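Local coordinates for actin-related protein 8 (Homo sapiens, PDB 4FO0) that binds ATP, hydrolyses it only weakly, does not polymerise, and serves in the INO80 chromatin-remodelling complex, where it contributes to nucleosome binding, at residues L203-I208 / Q212-L217; H233-C238 / I250-D255; T258-V263 / D481-H486. All blocks are in the same frame, centred on the assembly; numbering follows the deposited sequence.

Contact 1. Residues L203-I208 / Q212-L217; sequences LLIPDI and QHVKEL
Two apolar pairs join strand 200-205 to helix 211-225: Leu203 meets Leu217, and Ile205 meets Val214. Leu203 reaches the helix at full stretch, since CG lies anti to the backbone N (chi1 178°) and CD2 carries the chain straight on; this outermost methyl stops 4.1 Å from CB of Leu217. The two leucine side chains cross at about a right angle, so Leu203 abuts the root of Leu217 and does not run beside its isobutyl group. The second pair is a meeting of methyl ends. Ile205 places CG1 between its own backbone N and carbonyl carbon (chi1 68°) and then extends, bringing CD1 within 4.2 Å of CG2 of Val214. Both strand residues direct their CA-CB bonds at the helix, whereas Leu204 between them faces Cys238 on the other side of the sheet. Residues two apart on the strand thus meet residues three apart on the helix. The contact is hydrocarbon alone, and no hydrogen bond crosses it. Strand 200-205, helix 211-225 and strand 229-234 form a beta-alpha-beta crossover, whose two parallel strands are neighbours in the sheet. Val232 flanks Ile205 there and Ile230 flanks Leu203, while helix 170-187 closes the adjoining side, setting Trp181 against Leu203 and Leu174 against Leu217.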
loop_
_atom_site.group_PDB
_atom_site.type_symbol
_atom_site.label_atom_id
_atom_site.label_comp_id
_atom_site.label_asym_id
_atom_site.label_seq_id
_atom_site.Cartn_x
_atom_site.Cartn_y
_atom_site.Cartn_z
ATOM N N LEU A 203 -14.023 -1.685 10.856
ATOM C CA LEU A 203 -13.114 -2.410 9.985
ATOM C C LEU A 203 -13.191 -1.937 8.532
ATOM O O LEU A 203 -14.228 -2.067 7.874
ATOM C CB LEU A 203 -13.406 -3.911 10.036
ATOM C CG LEU A 203 -12.541 -4.807 9.126
ATOM C CD1 LEU A 203 -11.055 -4.661 9.444
ATOM C CD2 LEU A 203 -12.938 -6.266 9.231
ATOM N N LEU A 204 -12.087 -1.400 8.028
ATOM C CA LEU A 204 -12.019 -1.020 6.624
ATOM C C LEU A 204 -11.648 -2.229 5.789
ATOM O O LEU A 204 -10.754 -2.996 6.153
ATOM C CB LEU A 204 -10.961 0.041 6.418
ATOM C CG LEU A 204 -11.389 1.488 6.534
ATOM C CD1 LEU A 204 -12.007 1.760 7.895
ATOM C CD2 LEU A 204 -10.164 2.351 6.285
ATOM N N ILE A 205 -12.325 -2.395 4.661
ATOM C CA ILE A 205 -12.055 -3.516 3.784
ATOM C C ILE A 205 -11.830 -3.028 2.362
ATOM O O ILE A 205 -12.223 -1.920 2.008
ATOM C CB ILE A 205 -13.203 -4.533 3.797
ATOM C CG1 ILE A 205 -14.456 -3.946 3.145
ATOM C CG2 ILE A 205 -13.510 -4.956 5.195
ATOM C CD1 ILE A 205 -15.555 -4.948 2.993
ATOM N N PRO A 206 -11.198 -3.865 1.536
ATOM C CA PRO A 206 -10.920 -3.478 0.151
ATOM C C PRO A 206 -12.208 -3.145 -0.589
ATOM O O PRO A 206 -13.281 -3.641 -0.257
ATOM C CB PRO A 206 -10.299 -4.737 -0.457
ATOM C CG PRO A 206 -9.840 -5.574 0.731
ATOM C CD PRO A 206 -10.812 -5.257 1.831
ATOM N N ASP A 207 -12.078 -2.302 -1.599
ATOM C CA ASP A 207 -13.187 -1.935 -2.461
ATOM C C ASP A 207 -13.824 -3.165 -3.126
ATOM O O ASP A 207 -15.039 -3.357 -3.060
ATOM C CB ASP A 207 -12.663 -0.959 -3.509
ATOM C CG ASP A 207 -13.758 -0.171 -4.157
ATOM O OD1 ASP A 207 -14.722 0.184 -3.444
ATOM O OD2 ASP A 207 -13.653 0.085 -5.376
ATOM N N ILE A 208 -12.993 -3.974 -3.784
ATOM C CA ILE A 208 -13.359 -5.324 -4.221
ATOM C C ILE A 208 -12.899 -6.288 -3.123
ATOM O O ILE A 208 -11.700 -6.479 -2.913
ATOM C CB ILE A 208 -12.685 -5.682 -5.570
ATOM C CG1 ILE A 208 -13.181 -4.763 -6.683
ATOM C CG2 ILE A 208 -12.957 -7.108 -5.970
ATOM C CD1 ILE A 208 -12.349 -4.834 -7.943
ATOM N N GLN A 212 -16.225 -14.354 1.811
ATOM C CA GLN A 212 -15.854 -15.364 2.782
ATOM C C GLN A 212 -14.854 -14.847 3.812
ATOM O O GLN A 212 -14.993 -15.093 5.011
ATOM C CB GLN A 212 -15.276 -16.588 2.085
ATOM C CG GLN A 212 -15.408 -17.839 2.944
ATOM C CD GLN A 212 -14.157 -18.695 2.945
ATOM O OE1 GLN A 212 -13.400 -18.725 1.967
ATOM N NE2 GLN A 212 -13.930 -19.396 4.053
ATOM N N HIS A 213 -13.840 -14.143 3.323
ATOM C CA HIS A 213 -12.750 -13.659 4.160
ATOM C C HIS A 213 -13.163 -12.556 5.094
ATOM O O HIS A 213 -12.721 -12.516 6.244
ATOM C CB HIS A 213 -11.609 -13.161 3.292
ATOM C CG HIS A 213 -10.914 -14.255 2.562
ATOM N ND1 HIS A 213 -10.015 -14.022 1.546
ATOM C CD2 HIS A 213 -10.996 -15.598 2.699
ATOM C CE1 HIS A 213 -9.570 -15.177 1.088
ATOM N NE2 HIS A 213 -10.146 -16.149 1.776
ATOM N N VAL A 214 -13.966 -11.631 4.578
ATOM C CA VAL A 214 -14.555 -10.587 5.398
ATOM C C VAL A 214 -15.393 -11.233 6.503
ATOM O O VAL A 214 -15.234 -10.911 7.687
ATOM C CB VAL A 214 -15.411 -9.676 4.542
ATOM C CG1 VAL A 214 -16.107 -8.618 5.393
ATOM C CG2 VAL A 214 -14.544 -9.044 3.496
ATOM N N LYS A 215 -16.260 -12.165 6.112
ATOM C CA LYS A 215 -17.047 -12.935 7.069
ATOM C C LYS A 215 -16.160 -13.430 8.211
ATOM O O LYS A 215 -16.431 -13.177 9.382
ATOM C CB LYS A 215 -17.712 -14.113 6.364
ATOM C CG LYS A 215 -18.621 -14.955 7.239
ATOM C CD LYS A 215 -18.971 -16.292 6.575
ATOM C CE LYS A 215 -17.849 -17.317 6.740
ATOM N NZ LYS A 215 -18.056 -18.546 5.918
ATOM N N GLU A 216 -15.084 -14.118 7.852
ATOM C CA GLU A 216 -14.141 -14.665 8.819
ATOM C C GLU A 216 -13.538 -13.621 9.749
ATOM O O GLU A 216 -13.297 -13.893 10.926
ATOM C CB GLU A 216 -13.001 -15.368 8.086
ATOM C CG GLU A 216 -13.399 -16.647 7.380
ATOM C CD GLU A 216 -13.663 -17.778 8.348
ATOM O OE1 GLU A 216 -13.385 -17.600 9.556
ATOM O OE2 GLU A 216 -14.147 -18.841 7.901
ATOM N N LEU A 217 -13.260 -12.443 9.208
ATOM C CA LEU A 217 -12.605 -11.385 9.961
ATOM C C LEU A 217 -13.575 -10.830 10.980
ATOM O O LEU A 217 -13.253 -10.679 12.161
ATOM C CB LEU A 217 -12.152 -10.266 9.020
ATOM C CG LEU A 217 -10.911 -10.602 8.192
ATOM C CD1 LEU A 217 -10.670 -9.535 7.130
ATOM C CD2 LEU A 217 -9.690 -10.768 9.095
#

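Contact 2. Residues H233-C238 / I250-D255; sequences HQESVC and IVDVGD. With ATP (adenosine-5'-triphosphate), chain C.
The backbone N of Asp255 donates to two bridging oxygens of the ATP triphosphate: a fairly straight bond to O3B of ATP (3.0 Å, 163° at the hydrogen) and a weak, more bent one to O3A of ATP. With CG anti to the backbone N (chi1 -176°), the carboxylate swings to the ribose, where OD1 accepts from O3' of ATP; the modelled separation is very short and its exact value doubtful. OD2 is held by Thr25 OG1 and Trp60 NE1. With an alanine in place of Asp255 both carboxylate oxygens are gone, which would probably leave the ribose hydroxyl, Thr25 and Trp60 without this acceptor. At Gly254, CA approaches O1G of ATP to 3.4 Å, and a side chain would run into that oxygen. This is the second phosphate-binding loop of the actin fold. Farther back, Asp252 turns toward Glu235, their OD2 and OE2 atoms 4.4 Å apart; Glu235 OE2 is bonded to His21 NE2, and the Asp252 side chain lies about 4 Å from the magnesium ion. Ile250 packs its CG1 against the carbonyl O of Ser236 at 4.0 Å, while Ser236 OG is hydrogen-bonded to Asp207 OD1. Helix 235-243, which follows strand 229-234 directly and probably corresponds to the hinge helix of actin, thus rests on strand 247-253, with Ala239 and Thr240 also touching Ile250 and strand 258-264 alongside.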
loop_
_atom_site.group_PDB
_atom_site.type_symbol
_atom_site.label_atom_id
_atom_site.label_comp_id
_atom_site.label_asym_id
_atom_site.label_seq_id
_atom_site.Cartn_x
_atom_site.Cartn_y
_atom_site.Cartn_z
ATOM N N HIS A 233 -16.716 -1.276 6.447
ATOM C CA HIS A 233 -16.899 -0.408 5.299
ATOM C C HIS A 233 -15.727 -0.511 4.332
ATOM O O HIS A 233 -14.643 -0.957 4.698
ATOM C CB HIS A 233 -17.091 1.034 5.751
ATOM C CG HIS A 233 -18.119 1.777 4.959
ATOM N ND1 HIS A 233 -18.465 1.420 3.673
ATOM C CD2 HIS A 233 -18.889 2.844 5.279
ATOM C CE1 HIS A 233 -19.399 2.244 3.229
ATOM N NE2 HIS A 233 -19.672 3.117 4.184
ATOM N N GLN A 234 -15.947 -0.090 3.097
ATOM C CA GLN A 234 -14.905 -0.138 2.089
ATOM C C GLN A 234 -13.919 0.992 2.268
ATOM O O GLN A 234 -14.301 2.111 2.600
ATOM C CB GLN A 234 -15.513 -0.064 0.711
ATOM C CG GLN A 234 -16.514 -1.143 0.485
ATOM C CD GLN A 234 -17.351 -0.856 -0.713
ATOM O OE1 GLN A 234 -17.128 -1.416 -1.786
ATOM N NE2 GLN A 234 -18.314 0.044 -0.558
ATOM N N GLU A 235 -12.647 0.695 2.034
ATOM C CA GLU A 235 -11.602 1.669 2.265
ATOM C C GLU A 235 -11.757 2.835 1.273
ATOM O O GLU A 235 -11.369 3.966 1.560
ATOM C CB GLU A 235 -10.209 1.004 2.211
ATOM C CG GLU A 235 -9.768 0.526 0.819
ATOM C CD GLU A 235 -8.707 -0.599 0.831
ATOM O OE1 GLU A 235 -8.660 -1.372 -0.156
ATOM O OE2 GLU A 235 -7.917 -0.711 1.795
ATOM N N SER A 236 -12.351 2.566 0.118
ATOM C CA SER A 236 -12.543 3.608 -0.891
ATOM C C SER A 236 -13.555 4.672 -0.440
ATOM O O SER A 236 -13.327 5.870 -0.600
ATOM C CB SER A 236 -12.995 2.988 -2.208
ATOM O OG SER A 236 -14.045 2.066 -1.973
ATOM N N VAL A 237 -14.680 4.237 0.117
ATOM C CA VAL A 237 -15.668 5.180 0.593
ATOM C C VAL A 237 -15.094 5.961 1.769
ATOM O O VAL A 237 -15.265 7.183 1.862
ATOM C CB VAL A 237 -16.958 4.481 1.019
ATOM C CG1 VAL A 237 -17.915 5.489 1.608
ATOM C CG2 VAL A 237 -17.574 3.762 -0.152
ATOM N N CYS A 238 -14.407 5.250 2.660
ATOM C CA CYS A 238 -13.771 5.894 3.802
ATOM C C CYS A 238 -12.805 6.985 3.363
ATOM O O CYS A 238 -12.773 8.071 3.940
ATOM C CB CYS A 238 -13.081 4.866 4.685
ATOM S SG CYS A 238 -14.264 3.819 5.586
ATOM N N ILE A 250 -11.551 7.697 -6.828
ATOM C CA ILE A 250 -10.534 7.395 -5.820
ATOM C C ILE A 250 -9.523 6.405 -6.344
ATOM O O ILE A 250 -9.887 5.377 -6.922
ATOM C CB ILE A 250 -11.117 6.712 -4.585
ATOM C CG1 ILE A 250 -12.438 7.344 -4.217
ATOM C CG2 ILE A 250 -10.101 6.750 -3.423
ATOM C CD1 ILE A 250 -12.327 8.839 -4.060
ATOM N N VAL A 251 -8.256 6.697 -6.098
ATOM C CA VAL A 251 -7.187 5.785 -6.467
ATOM C C VAL A 251 -6.367 5.519 -5.226
ATOM O O VAL A 251 -5.807 6.447 -4.648
ATOM C CB VAL A 251 -6.262 6.388 -7.533
ATOM C CG1 VAL A 251 -5.203 5.387 -7.905
ATOM C CG2 VAL A 251 -7.059 6.819 -8.751
ATOM N N ASP A 252 -6.309 4.266 -4.791
ATOM C CA ASP A 252 -5.473 3.948 -3.648
ATOM C C ASP A 252 -4.265 3.164 -4.136
ATOM O O ASP A 252 -4.384 1.984 -4.481
ATOM C CB ASP A 252 -6.259 3.163 -2.596
ATOM C CG ASP A 252 -5.423 2.841 -1.332
ATOM O OD1 ASP A 252 -4.179 2.712 -1.430
ATOM O OD2 ASP A 252 -6.019 2.711 -0.233
ATOM N N VAL A 253 -3.110 3.821 -4.194
ATOM C CA VAL A 253 -1.883 3.109 -4.539
ATOM C C VAL A 253 -1.180 2.676 -3.272
ATOM O O VAL A 253 -0.662 3.507 -2.516
ATOM C CB VAL A 253 -0.906 3.947 -5.378
ATOM C CG1 VAL A 253 0.107 3.024 -6.038
ATOM C CG2 VAL A 253 -1.647 4.747 -6.424
ATOM N N GLY A 254 -1.175 1.373 -3.024
ATOM C CA GLY A 254 -0.538 0.859 -1.833
ATOM C C GLY A 254 0.817 0.284 -2.158
ATOM O O GLY A 254 1.428 0.600 -3.183
ATOM N N ASP A 255 1.300 -0.576 -1.279
ATOM C CA ASP A 255 2.590 -1.165 -1.519
ATOM C C ASP A 255 2.479 -2.269 -2.557
ATOM O O ASP A 255 3.417 -2.524 -3.293
ATOM C CB ASP A 255 3.201 -1.695 -0.229
ATOM C CG ASP A 255 4.607 -2.226 -0.438
ATOM O OD1 ASP A 255 5.459 -1.501 -0.998
ATOM O OD2 ASP A 255 4.851 -3.385 -0.066
HETATM P PG ATP C . -1.691 -2.262 -0.003
HETATM O O1G ATP C . -2.615 -1.076 0.010
HETATM O O2G ATP C . -2.198 -3.483 0.726
HETATM O O3G ATP C . -1.070 -2.589 -1.345
HETATM P PB ATP C . -0.410 -0.807 2.161
HETATM O O1B ATP C . 0.543 -1.478 3.113
HETATM O O2B ATP C . -1.777 -0.286 2.578
HETATM O O3B ATP C . -0.447 -1.782 0.883
HETATM P PA ATP C . 0.583 1.862 1.976
HETATM O O1A ATP C . 1.178 1.770 3.357
HETATM O O2A ATP C . -0.629 2.710 1.687
HETATM O O3A ATP C . 0.394 0.373 1.427
HETATM O "O5'" ATP C . 1.753 2.344 1.002
HETATM C "C5'" ATP C . 2.994 1.662 1.088
HETATM C "C4'" ATP C . 3.845 2.080 -0.086
HETATM O "O4'" ATP C . 4.001 3.490 -0.020
HETATM C "C3'" ATP C . 5.242 1.484 -0.046
HETATM O "O3'" ATP C . 5.557 0.914 -1.321
HETATM C "C2'" ATP C . 6.138 2.665 0.235
HETATM O "O2'" ATP C . 7.418 2.547 -0.367
HETATM C "C1'" ATP C . 5.341 3.776 -0.400
HETATM N N9 ATP C . 5.819 5.090 0.053
HETATM C C8 ATP C . 5.756 5.570 1.302
HETATM N N7 ATP C . 6.300 6.809 1.365
HETATM C C5 ATP C . 6.716 7.129 0.134
HETATM C C6 ATP C . 7.386 8.283 -0.485
HETATM N N6 ATP C . 7.704 9.363 0.272
HETATM N N1 ATP C . 7.654 8.213 -1.816
HETATM C C2 ATP C . 7.337 7.138 -2.564
HETATM N N3 ATP C . 6.732 6.044 -2.053
HETATM C C4 ATP C . 6.402 5.987 -0.736
#

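Contact 3. Residues T258-V263 / D481-H486; sequences TSVCCV and DKAILH
Val260 is the centre of this contact, fitting its forked side chain against Ala483 and Ile484 on helix 480-489. Its CA-CB bond is aimed at the helix, and the two methyls divide the work. CG1, anti to the backbone N (chi1 -166°), comes up to the helix backbone, 3.8 Å from CA of Ile484 and 4.0 Å from the carbonyl O of Ala483. CG2 lies against the single methyl of Ala483, 4.0 Å from its CB. The CA atoms of Val260 and Ile484 are 6.2 Å apart, a closeness consistent with the small side chain of Ala483. Ile484 approaches from the flank. Its CG1, placed beside the backbone N and anti to the carbonyl carbon (chi1 -70°), passes 4.1 Å from CG1 of Val260, and the same side chain also touches Val251 on the neighbouring strand 247-253. Ala483 in turn reaches Leu276 on the strand at the other side of strand 258-264, so the helix spans three strands of the sheet. The next residue, Cys261, faces away from this helix, toward Asp207. On the same helix Asp481 forms a salt bridge with Arg523, apart from this apolar join. All three touching residues are buried and no hydrogen bond passes between the segments. The chemistry therefore implies a join governed by the fit of methyl and methylene groups, with no directional bond to fix the helix on the strand, while the sheet is ordered by its own backbone bonds.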
loop_
_atom_site.group_PDB
_atom_site.type_symbol
_atom_site.label_atom_id
_atom_site.label_comp_id
_atom_site.label_asym_id
_atom_site.label_seq_id
_atom_site.Cartn_x
_atom_site.Cartn_y
_atom_site.Cartn_z
ATOM N N THR A 258 -3.278 -1.677 -6.297
ATOM C CA THR A 258 -3.803 -0.367 -6.660
ATOM C C THR A 258 -5.291 -0.453 -6.952
ATOM O O THR A 258 -5.695 -1.221 -7.815
ATOM C CB THR A 258 -3.132 0.154 -7.907
ATOM O OG1 THR A 258 -1.747 0.364 -7.634
ATOM C CG2 THR A 258 -3.784 1.463 -8.347
ATOM N N SER A 259 -6.097 0.326 -6.226
ATOM C CA SER A 259 -7.538 0.348 -6.439
ATOM C C SER A 259 -7.928 1.591 -7.192
ATOM O O SER A 259 -7.406 2.675 -6.927
ATOM C CB SER A 259 -8.294 0.354 -5.114
ATOM O OG SER A 259 -8.145 -0.862 -4.406
ATOM N N VAL A 260 -8.850 1.424 -8.132
ATOM C CA VAL A 260 -9.530 2.539 -8.765
ATOM C C VAL A 260 -11.038 2.339 -8.640
ATOM O O VAL A 260 -11.538 1.210 -8.726
ATOM C CB VAL A 260 -9.173 2.650 -10.248
ATOM C CG1 VAL A 260 -9.618 3.999 -10.798
ATOM C CG2 VAL A 260 -7.688 2.499 -10.425
ATOM N N CYS A 261 -11.767 3.426 -8.417
ATOM C CA CYS A 261 -13.217 3.349 -8.462
ATOM C C CYS A 261 -13.845 4.725 -8.369
ATOM O O CYS A 261 -13.190 5.703 -8.001
ATOM C CB CYS A 261 -13.758 2.426 -7.372
ATOM S SG CYS A 261 -13.894 3.164 -5.717
ATOM N N CYS A 262 -15.115 4.804 -8.729
ATOM C CA CYS A 262 -15.830 6.065 -8.640
ATOM C C CYS A 262 -16.812 6.026 -7.499
ATOM O O CYS A 262 -17.610 5.092 -7.381
ATOM C CB CYS A 262 -16.529 6.373 -9.952
ATOM S SG CYS A 262 -15.351 6.732 -11.250
ATOM N N VAL A 263 -16.731 7.037 -6.646
ATOM C CA VAL A 263 -17.557 7.071 -5.454
ATOM C C VAL A 263 -18.428 8.302 -5.500
ATOM O O VAL A 263 -17.955 9.405 -5.786
ATOM C CB VAL A 263 -16.698 7.050 -4.173
ATOM C CG1 VAL A 263 -17.517 7.438 -2.952
ATOM C CG2 VAL A 263 -16.076 5.682 -3.989
ATOM N N ASP A 481 -3.153 5.496 -15.301
ATOM C CA ASP A 481 -3.992 6.479 -15.990
ATOM C C ASP A 481 -5.100 5.864 -16.866
ATOM O O ASP A 481 -6.236 6.331 -16.852
ATOM C CB ASP A 481 -3.128 7.454 -16.805
ATOM C CG ASP A 481 -2.177 6.747 -17.782
ATOM O OD1 ASP A 481 -1.971 5.514 -17.679
ATOM O OD2 ASP A 481 -1.617 7.445 -18.653
ATOM N N LYS A 482 -4.759 4.828 -17.628
ATOM C CA LYS A 482 -5.739 4.073 -18.395
ATOM C C LYS A 482 -6.838 3.491 -17.501
ATOM O O LYS A 482 -8.016 3.500 -17.867
ATOM C CB LYS A 482 -5.048 2.941 -19.159
ATOM C CG LYS A 482 -4.058 3.420 -20.182
ATOM C CD LYS A 482 -3.401 2.272 -20.943
ATOM C CE LYS A 482 -2.241 2.772 -21.814
ATOM N NZ LYS A 482 -1.134 3.398 -20.997
ATOM N N ALA A 483 -6.443 2.976 -16.339
ATOM C CA ALA A 483 -7.386 2.422 -15.379
ATOM C C ALA A 483 -8.329 3.495 -14.850
ATOM O O ALA A 483 -9.538 3.287 -14.751
ATOM C CB ALA A 483 -6.650 1.801 -14.236
ATOM N N ILE A 484 -7.776 4.644 -14.493
ATOM C CA ILE A 484 -8.610 5.736 -14.030
ATOM C C ILE A 484 -9.643 6.090 -15.083
ATOM O O ILE A 484 -10.825 6.194 -14.783
ATOM C CB ILE A 484 -7.783 6.970 -13.703
ATOM C CG1 ILE A 484 -6.960 6.700 -12.443
ATOM C CG2 ILE A 484 -8.698 8.214 -13.546
ATOM C CD1 ILE A 484 -5.908 7.732 -12.185
ATOM N N LEU A 485 -9.182 6.273 -16.316
ATOM C CA LEU A 485 -10.054 6.619 -17.428
ATOM C C LEU A 485 -11.109 5.537 -17.641
ATOM O O LEU A 485 -12.309 5.800 -17.634
ATOM C CB LEU A 485 -9.228 6.818 -18.695
ATOM C CG LEU A 485 -8.378 8.090 -18.677
ATOM C CD1 LEU A 485 -7.607 8.257 -19.970
ATOM C CD2 LEU A 485 -9.230 9.308 -18.398
ATOM N N HIS A 486 -10.647 4.310 -17.813
ATOM C CA HIS A 486 -11.547 3.190 -18.007
ATOM C C HIS A 486 -12.629 3.115 -16.932
ATOM O O HIS A 486 -13.793 2.877 -17.225
ATOM C CB HIS A 486 -10.760 1.889 -18.032
ATOM C CG HIS A 486 -11.625 0.680 -18.146
ATOM N ND1 HIS A 486 -12.224 0.092 -17.055
ATOM C CD2 HIS A 486 -12.009 -0.043 -19.225
ATOM C CE1 HIS A 486 -12.930 -0.953 -17.452
ATOM N NE2 HIS A 486 -12.815 -1.056 -18.765
#

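In the fold
Along the chain the three contacts follow one another without interleaving; only the last spans a long way, its second segment lying beyond the unmodelled residues 380-470. Contact 1 belongs to one sheet of the actin fold, and contact 3 to the other; their centres lie 21 Å apart. Contact 2 stands between them, 13 Å from contact 1 and 11 Å from contact 3. Its first segment begins on strand 229-234, next to strand 200-205, and its second lies on strand 247-253, antiparallel to strand 258-264. Helices 235-243 and 480-489 pack on opposite faces of that second sheet. The series thus runs from one sheet to the other by way of helix 235-243, probably the hinge helix, with ATP bound at the junction.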